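PDB 4IV6: acyl-CoA dehydrogenase FadE3 from Mycobacterium smegmatis, which belongs to the acyl-CoA dehydrogenase family of flavoproteins and binds dihydroflavine-adenine dinucleotide in a four-chain assembly. Local coordinates for residues B[21-26]-B[43-47]; B[67-72]-B[306-310]; B[246-250]-B[319-323]. All coordinates share one frame; numbering follows the deposited sequence.

Overall arrangement
Contact 1 lies within the helical N-terminal domain, where helices 9-26 and 41-50, close in sequence, pack together about 18 Å from the centre of the chain. Contact 2 joins the start of helix 68-81, also N-terminal, to the end of helix 282-310 in the C-terminal domain, a link spanning 233 intervening residues. Contact 3 sets helices 234-270 and 316-340 of the C-terminal domain side by side. Along the chain contact 1 closes first, whereas the segments of contacts 2 and 3 alternate. The centres of these two are about 11 Å apart, and they meet through Leu247, which touches Met68 and Phe309 where the two domains join. Contact 1 stands apart, its centre about 23 and 24 Å from those of contacts 2 and 3.

Contact 1 (B[21-26]-B[43-47]); sequences FVEKQV and LIETM
The ring of Phe21 is met obliquely by Thr46 CG2, Leu43 O and Met47 CG of the other helix, while Val26 CG2 of its own helix lies over one face, 3.6 Å above the plane and displaced toward the rim; Gln25 NE2 and a water lie at its edge, in plane. This is helix-helix packing inside the N-terminal helical domain of the acyl-CoA dehydrogenase fold: the short segments run roughly antiparallel, at 145°, with axes 11.5 Å apart, so side chains must bridge the distance. Phe21 and Leu43 share this task, and Thr46 adds to it. With CG anti to the backbone N (chi1 161°), the Phe21 ring extends across to Thr46, whose CG2 is 3.7 Å from Phe21 CE1. Met47 crosses it at about a right angle, its CG 3.7 Å from Phe21 CE2, and Met47 SD makes an oblique Met-aromatic contact, 5.3 Å from the Phe21 ring centroid. Leu43 sends CD2 back toward Val26 and to 3.7 Å from Gln25 O. Helix 9-26 ends in a wider pi-type turn at 22-26, where Phe21 O accepts from both Gln25 N and Val26 N. Leu78 of helix 68-81 touches Phe21 and Met47, and Leu85 of helix 83-102 touches Val26 and Met47. A water sits between Gln25 OE1 and Thr46 OG1, but at 2.4 Å from Gln25 OE1 it is implausibly close, and the bridge is doubtful.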
loop_
_atom_site.group_PDB
_atom_site.type_symbol
_atom_site.label_atom_id
_atom_site.label_comp_id
_atom_site.label_asym_id
_atom_site.label_seq_id
_atom_site.Cartn_x
_atom_site.Cartn_y
_atom_site.Cartn_z
ATOM N N PHE B 21 22.778 27.546 7.607
ATOM C CA PHE B 21 22.065 27.961 8.816
ATOM C C PHE B 21 21.459 26.740 9.492
ATOM O O PHE B 21 21.540 26.591 10.713
ATOM C CB PHE B 21 20.974 28.970 8.435
ATOM C CG PHE B 21 19.872 29.151 9.453
ATOM C CD1 PHE B 21 20.103 29.801 10.637
ATOM C CD2 PHE B 21 18.579 28.766 9.159
ATOM C CE1 PHE B 21 19.071 29.991 11.559
ATOM C CE2 PHE B 21 17.543 28.962 10.067
ATOM C CZ PHE B 21 17.788 29.586 11.255
ATOM N N VAL B 22 20.908 25.838 8.684
ATOM C CA VAL B 22 20.302 24.624 9.222
ATOM C C VAL B 22 21.376 23.717 9.848
ATOM O O VAL B 22 21.213 23.274 10.978
ATOM C CB VAL B 22 19.445 23.915 8.171
ATOM C CG1 VAL B 22 19.171 22.451 8.549
ATOM C CG2 VAL B 22 18.160 24.676 7.978
ATOM N N GLU B 23 22.459 23.474 9.122
ATOM C CA GLU B 23 23.530 22.639 9.610
ATOM C C GLU B 23 24.232 23.216 10.848
ATOM O O GLU B 23 24.460 22.496 11.779
ATOM C CB GLU B 23 24.567 22.373 8.514
ATOM C CG GLU B 23 24.052 21.560 7.335
ATOM C CD GLU B 23 23.677 20.154 7.761
ATOM O OE1 GLU B 23 24.543 19.454 8.278
ATOM O OE2 GLU B 23 22.490 19.799 7.636
ATOM N N LYS B 24 24.541 24.508 10.858
ATOM C CA LYS B 24 25.373 25.086 11.933
ATOM C C LYS B 24 24.573 25.649 13.106
ATOM O O LYS B 24 25.016 25.588 14.257
ATOM C CB LYS B 24 26.256 26.197 11.386
ATOM C CG LYS B 24 27.087 25.836 10.156
ATOM C CD LYS B 24 28.104 24.757 10.430
ATOM C CE LYS B 24 28.885 24.386 9.155
ATOM N NZ LYS B 24 29.697 25.510 8.614
ATOM N N GLN B 25 23.392 26.192 12.828
ATOM C CA GLN B 25 22.619 26.864 13.878
ATOM C C GLN B 25 21.402 26.083 14.327
ATOM O O GLN B 25 21.122 26.025 15.510
ATOM C CB GLN B 25 22.254 28.283 13.439
ATOM C CG GLN B 25 23.447 29.021 12.827
ATOM C CD GLN B 25 23.234 30.507 12.630
ATOM O OE1 GLN B 25 22.722 31.187 13.496
ATOM N NE2 GLN B 25 23.659 31.021 11.487
ATOM N N VAL B 26 20.664 25.475 13.410
ATOM C CA VAL B 26 19.431 24.795 13.800
ATOM C C VAL B 26 19.684 23.440 14.453
ATOM O O VAL B 26 19.252 23.183 15.591
ATOM C CB VAL B 26 18.473 24.602 12.607
ATOM C CG1 VAL B 26 17.219 23.858 13.045
ATOM C CG2 VAL B 26 18.118 25.950 12.020
ATOM N N LEU B 43 16.705 31.664 16.422
ATOM C CA LEU B 43 16.674 31.096 15.079
ATOM C C LEU B 43 15.770 31.939 14.145
ATOM O O LEU B 43 16.144 32.238 13.013
ATOM C CB LEU B 43 16.212 29.628 15.123
ATOM C CG LEU B 43 17.155 28.674 15.869
ATOM C CD1 LEU B 43 16.578 27.268 15.913
ATOM C CD2 LEU B 43 18.548 28.653 15.243
ATOM N N ILE B 44 14.599 32.327 14.631
ATOM C CA ILE B 44 13.670 33.080 13.806
ATOM C C ILE B 44 14.246 34.471 13.476
ATOM O O ILE B 44 14.097 34.958 12.355
ATOM C CB ILE B 44 12.269 33.137 14.457
ATOM C CG1 ILE B 44 11.594 31.770 14.298
ATOM C CG2 ILE B 44 11.403 34.193 13.794
ATOM C CD1 ILE B 44 10.232 31.665 14.947
ATOM N N GLU B 45 14.938 35.073 14.430
ATOM C CA GLU B 45 15.580 36.362 14.210
ATOM C C GLU B 45 16.653 36.264 13.117
ATOM O O GLU B 45 16.725 37.120 12.252
ATOM C CB GLU B 45 16.152 36.885 15.525
ATOM C CG GLU B 45 16.469 38.359 15.529
ATOM C CD GLU B 45 15.243 39.257 15.333
ATOM O OE1 GLU B 45 14.088 38.920 15.693
ATOM O OE2 GLU B 45 15.472 40.341 14.799
ATOM N N THR B 46 17.439 35.199 13.134
ATOM C CA THR B 46 18.410 34.964 12.083
ATOM C C THR B 46 17.687 34.777 10.747
ATOM O O THR B 46 18.141 35.257 9.720
ATOM C CB THR B 46 19.298 33.742 12.399
ATOM O OG1 THR B 46 20.010 33.978 13.627
ATOM C CG2 THR B 46 20.289 33.474 11.264
ATOM N N MET B 47 16.535 34.115 10.760
ATOM C CA MET B 47 15.744 33.973 9.530
ATOM C C MET B 47 15.293 35.309 8.996
ATOM O O MET B 47 15.357 35.563 7.786
ATOM C CB MET B 47 14.541 33.053 9.748
ATOM C CG MET B 47 14.986 31.618 9.956
ATOM S SD MET B 47 13.695 30.569 10.637
ATOM C CE MET B 47 12.402 30.777 9.429
HETATM O O HOH W 1 20.640 31.655 14.677
#

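Contact 2 (B[67-72]-B[306-310])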
loop_
_atom_site.group_PDB
_atom_site.type_symbol
_atom_site.label_atom_id
_atom_site.label_comp_id
_atom_site.label_asym_id
_atom_site.label_seq_id
_atom_site.Cartn_x
_atom_site.Cartn_y
_atom_site.Cartn_z
ATOM N N SER B 67 12.338 33.439 -7.365
ATOM C CA SER B 67 11.478 32.578 -8.153
ATOM C C SER B 67 10.812 31.517 -7.238
ATOM O O SER B 67 11.298 31.218 -6.151
ATOM C CB SER B 67 12.311 31.888 -9.232
ATOM O OG SER B 67 13.168 30.901 -8.662
ATOM N N MET B 68 9.716 30.940 -7.700
ATOM C CA MET B 68 9.052 29.887 -6.959
ATOM C C MET B 68 9.929 28.634 -6.825
ATOM O O MET B 68 9.955 28.043 -5.752
ATOM C CB MET B 68 7.700 29.543 -7.554
ATOM C CG MET B 68 6.912 28.493 -6.746
ATOM S SD MET B 68 6.612 28.909 -5.008
ATOM C CE MET B 68 5.320 30.105 -5.233
ATOM N N PRO B 69 10.660 28.235 -7.876
ATOM C CA PRO B 69 11.585 27.122 -7.639
ATOM C C PRO B 69 12.603 27.413 -6.529
ATOM O O PRO B 69 12.941 26.525 -5.748
ATOM C CB PRO B 69 12.249 26.919 -9.002
ATOM C CG PRO B 69 11.190 27.365 -9.964
ATOM C CD PRO B 69 10.567 28.563 -9.308
ATOM N N CYS B 70 13.042 28.655 -6.402
ATOM C CA CYS B 70 13.982 28.998 -5.329
ATOM C C CYS B 70 13.248 28.955 -3.998
ATOM O O CYS B 70 13.754 28.409 -3.014
ATOM C CB CYS B 70 14.589 30.391 -5.545
ATOM S SG CYS B 70 15.553 30.994 -4.131
ATOM N N TYR B 71 12.048 29.508 -3.977
ATOM C CA TYR B 71 11.261 29.568 -2.748
ATOM C C TYR B 71 11.040 28.146 -2.157
ATOM O O TYR B 71 11.235 27.914 -0.953
ATOM C CB TYR B 71 9.917 30.262 -2.996
ATOM C CG TYR B 71 9.061 30.271 -1.748
ATOM C CD1 TYR B 71 9.282 31.192 -0.735
ATOM C CD2 TYR B 71 8.072 29.330 -1.569
ATOM C CE1 TYR B 71 8.542 31.173 0.425
ATOM C CE2 TYR B 71 7.302 29.321 -0.425
ATOM C CZ TYR B 71 7.532 30.218 0.576
ATOM O OH TYR B 71 6.762 30.180 1.724
ATOM N N VAL B 72 10.645 27.200 -3.004
ATOM C CA VAL B 72 10.366 25.845 -2.505
ATOM C C VAL B 72 11.631 25.184 -1.979
ATOM O O VAL B 72 11.586 24.456 -0.997
ATOM C CB VAL B 72 9.592 24.977 -3.517
ATOM C CG1 VAL B 72 8.283 25.664 -3.899
ATOM C CG2 VAL B 72 10.392 24.694 -4.759
ATOM N N ALA B 306 6.538 24.010 -9.326
ATOM C CA ALA B 306 7.076 25.335 -9.067
ATOM C C ALA B 306 7.436 26.088 -10.356
ATOM O O ALA B 306 7.212 27.286 -10.453
ATOM C CB ALA B 306 8.285 25.257 -8.168
ATOM N N GLU B 307 8.033 25.394 -11.325
ATOM C CA GLU B 307 8.380 26.022 -12.592
ATOM C C GLU B 307 7.120 26.446 -13.335
ATOM O O GLU B 307 7.093 27.520 -13.927
ATOM C CB GLU B 307 9.166 25.072 -13.496
ATOM C CG GLU B 307 10.562 24.751 -13.013
ATOM C CD GLU B 307 11.569 25.890 -13.201
ATOM O OE1 GLU B 307 11.190 27.001 -13.718
ATOM O OE2 GLU B 307 12.749 25.647 -12.814
ATOM N N LYS B 308 6.078 25.615 -13.330
ATOM C CA LYS B 308 4.810 26.008 -13.990
ATOM C C LYS B 308 4.250 27.290 -13.379
ATOM O O LYS B 308 3.801 28.192 -14.099
ATOM C CB LYS B 308 3.737 24.933 -13.898
ATOM C CG LYS B 308 3.927 23.752 -14.816
ATOM C CD LYS B 308 2.836 22.725 -14.557
ATOM C CE LYS B 308 3.150 21.363 -15.173
ATOM N NZ LYS B 308 3.318 21.470 -16.634
ATOM N N PHE B 309 4.268 27.356 -12.044
ATOM C CA PHE B 309 3.821 28.549 -11.326
ATOM C C PHE B 309 4.555 29.741 -11.910
ATOM O O PHE B 309 3.943 30.730 -12.252
ATOM C CB PHE B 309 4.107 28.422 -9.827
ATOM C CG PHE B 309 3.735 29.641 -9.016
ATOM C CD1 PHE B 309 4.591 30.733 -8.928
ATOM C CD2 PHE B 309 2.538 29.682 -8.315
ATOM C CE1 PHE B 309 4.245 31.861 -8.170
ATOM C CE2 PHE B 309 2.201 30.796 -7.563
ATOM C CZ PHE B 309 3.050 31.886 -7.498
ATOM N N ASP B 310 5.871 29.613 -12.005
ATOM C CA ASP B 310 6.749 30.715 -12.341
ATOM C C ASP B 310 6.688 31.086 -13.817
ATOM O O ASP B 310 6.871 32.246 -14.163
ATOM C CB ASP B 310 8.190 30.354 -11.976
ATOM C CG ASP B 310 8.845 31.408 -11.156
ATOM O OD1 ASP B 310 8.238 31.848 -10.137
ATOM O OD2 ASP B 310 9.950 31.822 -11.569
#
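Met68 turns CG anti to its backbone N (chi1 -176°) and then bends at both following torsions (chi2 57°, chi3 76°), which carries its terminal methyl over the ring of Phe309. That ring is presented by a CG likewise anti to the backbone N, and the two side chains cross at about a right angle. Met68 CE sits 3.6 Å from the centroid of the Phe309 ring, practically over its centre, a CH-pi contact; the sulfur stands farther off above the same face in a Met-aromatic contact. Nearer the backbone, Met68 CG meets Ala306 CB at 3.8 Å, and Val72 CG2 approaches the same methyl. The small Ala306 allows the backbones to come close, with the CA of Pro69 just 5.1 Å from the CA of Ala306.

Here the N-terminal helical domain of the acyl-CoA dehydrogenase fold is joined to the C-terminal helical domain: the first turn of helix 68-81 lies against the last turn of helix 282-310, with the segments roughly antiparallel. Ser67 is the N-cap, and its OG accepts from Cys70 N at 3.2 Å. A second N-H of that first turn is taken across the interface, where Met68 N donates to Asp310 OD1 at 3.0 Å in a nearly straight bond that arrives from above the carboxylate plane. The carboxylate of Asp310 therefore faces the N-terminal end of a helix, whose dipole would probably stabilise its negative charge. Its other oxygen, OD2, is 3.3 Å from Ser67 CB. Beside it the carboxylate end of Glu307, bent at chi2, comes back to the Pro69 ring, with Glu307 CD 3.6 Å from Pro69 CG. Val244 and Leu247 of helix 234-270 pack against Met68, and Glu11 OE2 of helix 9-26 is hydrogen-bonded to Ser67 N.

Contact 3 (B[246-250]-B[319-323])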
loop_
_atom_site.group_PDB
_atom_site.type_symbol
_atom_site.label_atom_id
_atom_site.label_comp_id
_atom_site.label_asym_id
_atom_site.label_seq_id
_atom_site.Cartn_x
_atom_site.Cartn_y
_atom_site.Cartn_z
ATOM N N ARG B 246 -0.073 25.475 -1.017
ATOM C CA ARG B 246 0.116 24.069 -1.293
ATOM C C ARG B 246 1.579 23.758 -1.692
ATOM O O ARG B 246 2.127 22.751 -1.281
ATOM C CB ARG B 246 -0.858 23.622 -2.383
ATOM C CG ARG B 246 -2.286 23.521 -1.868
ATOM C CD ARG B 246 -3.282 23.423 -3.002
ATOM N NE ARG B 246 -4.622 23.138 -2.472
ATOM C CZ ARG B 246 -5.769 23.429 -3.085
ATOM N NH1 ARG B 246 -5.791 24.029 -4.245
ATOM N NH2 ARG B 246 -6.903 23.134 -2.510
ATOM N N LEU B 247 2.197 24.627 -2.491
ATOM C CA LEU B 247 3.613 24.433 -2.868
ATOM C C LEU B 247 4.533 24.494 -1.654
ATOM O O LEU B 247 5.448 23.673 -1.526
ATOM C CB LEU B 247 4.061 25.406 -3.948
ATOM C CG LEU B 247 3.494 25.158 -5.341
ATOM C CD1 LEU B 247 3.806 26.326 -6.270
ATOM C CD2 LEU B 247 3.983 23.842 -5.929
ATOM N N GLN B 248 4.293 25.444 -0.752
ATOM C CA GLN B 248 5.111 25.537 0.449
ATOM C C GLN B 248 4.910 24.346 1.379
ATOM O O GLN B 248 5.864 23.848 1.954
ATOM C CB GLN B 248 4.965 26.875 1.178
ATOM C CG GLN B 248 3.593 27.150 1.764
ATOM C CD GLN B 248 3.478 26.805 3.260
ATOM O OE1 GLN B 248 4.381 26.160 3.835
ATOM N NE2 GLN B 248 2.348 27.244 3.899
ATOM N N VAL B 249 3.683 23.857 1.493
ATOM C CA VAL B 249 3.455 22.671 2.303
ATOM C C VAL B 249 4.112 21.446 1.678
ATOM O O VAL B 249 4.698 20.640 2.414
ATOM C CB VAL B 249 1.963 22.424 2.545
ATOM C CG1 VAL B 249 1.720 21.083 3.241
ATOM C CG2 VAL B 249 1.371 23.554 3.379
ATOM N N ALA B 250 4.021 21.299 0.350
ATOM C CA ALA B 250 4.721 20.212 -0.338
ATOM C C ALA B 250 6.226 20.249 -0.046
ATOM O O ALA B 250 6.844 19.219 0.195
ATOM C CB ALA B 250 4.465 20.260 -1.828
ATOM N N ALA B 319 -0.054 22.118 -8.085
ATOM C CA ALA B 319 0.258 22.449 -6.695
ATOM C C ALA B 319 -0.421 21.525 -5.684
ATOM O O ALA B 319 0.205 21.090 -4.724
ATOM C CB ALA B 319 -0.053 23.895 -6.393
ATOM N N GLY B 320 -1.701 21.239 -5.884
ATOM C CA GLY B 320 -2.424 20.291 -5.036
ATOM C C GLY B 320 -1.855 18.875 -5.144
ATOM O O GLY B 320 -1.720 18.166 -4.136
ATOM N N MET B 321 -1.487 18.468 -6.359
ATOM C CA MET B 321 -0.851 17.164 -6.556
ATOM C C MET B 321 0.486 17.088 -5.809
ATOM O O MET B 321 0.802 16.067 -5.170
ATOM C CB MET B 321 -0.655 16.858 -8.028
ATOM C CG MET B 321 -1.965 16.576 -8.743
ATOM S SD MET B 321 -1.712 16.195 -10.472
ATOM C CE MET B 321 -3.266 15.374 -10.884
ATOM N N ALA B 322 1.242 18.186 -5.851
ATOM C CA ALA B 322 2.520 18.226 -5.184
ATOM C C ALA B 322 2.317 18.069 -3.682
ATOM O O ALA B 322 3.039 17.316 -3.009
ATOM C CB ALA B 322 3.251 19.528 -5.503
ATOM N N LYS B 323 1.321 18.777 -3.154
ATOM C CA LYS B 323 1.049 18.720 -1.713
ATOM C C LYS B 323 0.610 17.324 -1.293
ATOM O O LYS B 323 1.069 16.789 -0.296
ATOM C CB LYS B 323 0.001 19.781 -1.361
ATOM C CG LYS B 323 -0.261 19.987 0.132
ATOM C CD LYS B 323 -1.278 18.994 0.688
ATOM C CE LYS B 323 -1.769 19.474 2.055
ATOM N NZ LYS B 323 -2.749 18.556 2.650
#
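Lys323 and Arg246 lose the most surface here, and both pack through their aliphatic parts. Lys323 CB rests 3.7 Å from the carbonyl O of Arg246. From there the lysine bends at chi2 (-85°) and runs beside Val249, pointing the same way, with Lys323 CG 3.8 Å from Val249 CG1. Beyond Val249 the chain ends at Asn369 OD1 and the carbonyl oxygens of Gly367 and Met362, which all accept hydrogen bonds from NZ. Three acceptors thus hold the amino group of this buried residue and fix the end of the chain.

Arg246 takes an extended course from CG to NE across the neighbouring helix. Its CB lies 3.6 Å from Ala319 O, and its CD packs 3.8 Å from the CA of Gly320. Ala319 completes this group: its CB meets Leu247 CG. One turn on, Ala250 CB presses on the backbone of Ala322, 3.5 Å from Ala322 O, and the CA atoms of Ala250 and Lys323 are only 4.2 Å apart. Small residues on both helices permit a close approach, with the axes of the two short segments 7.9 Å apart and 24° from parallel. Such tight packing of two long helices belongs to the C-terminal helical bundle of the acyl-CoA dehydrogenase fold, with the Lys323 side chain about 8 Å from a bound dihydroflavine-adenine dinucleotide.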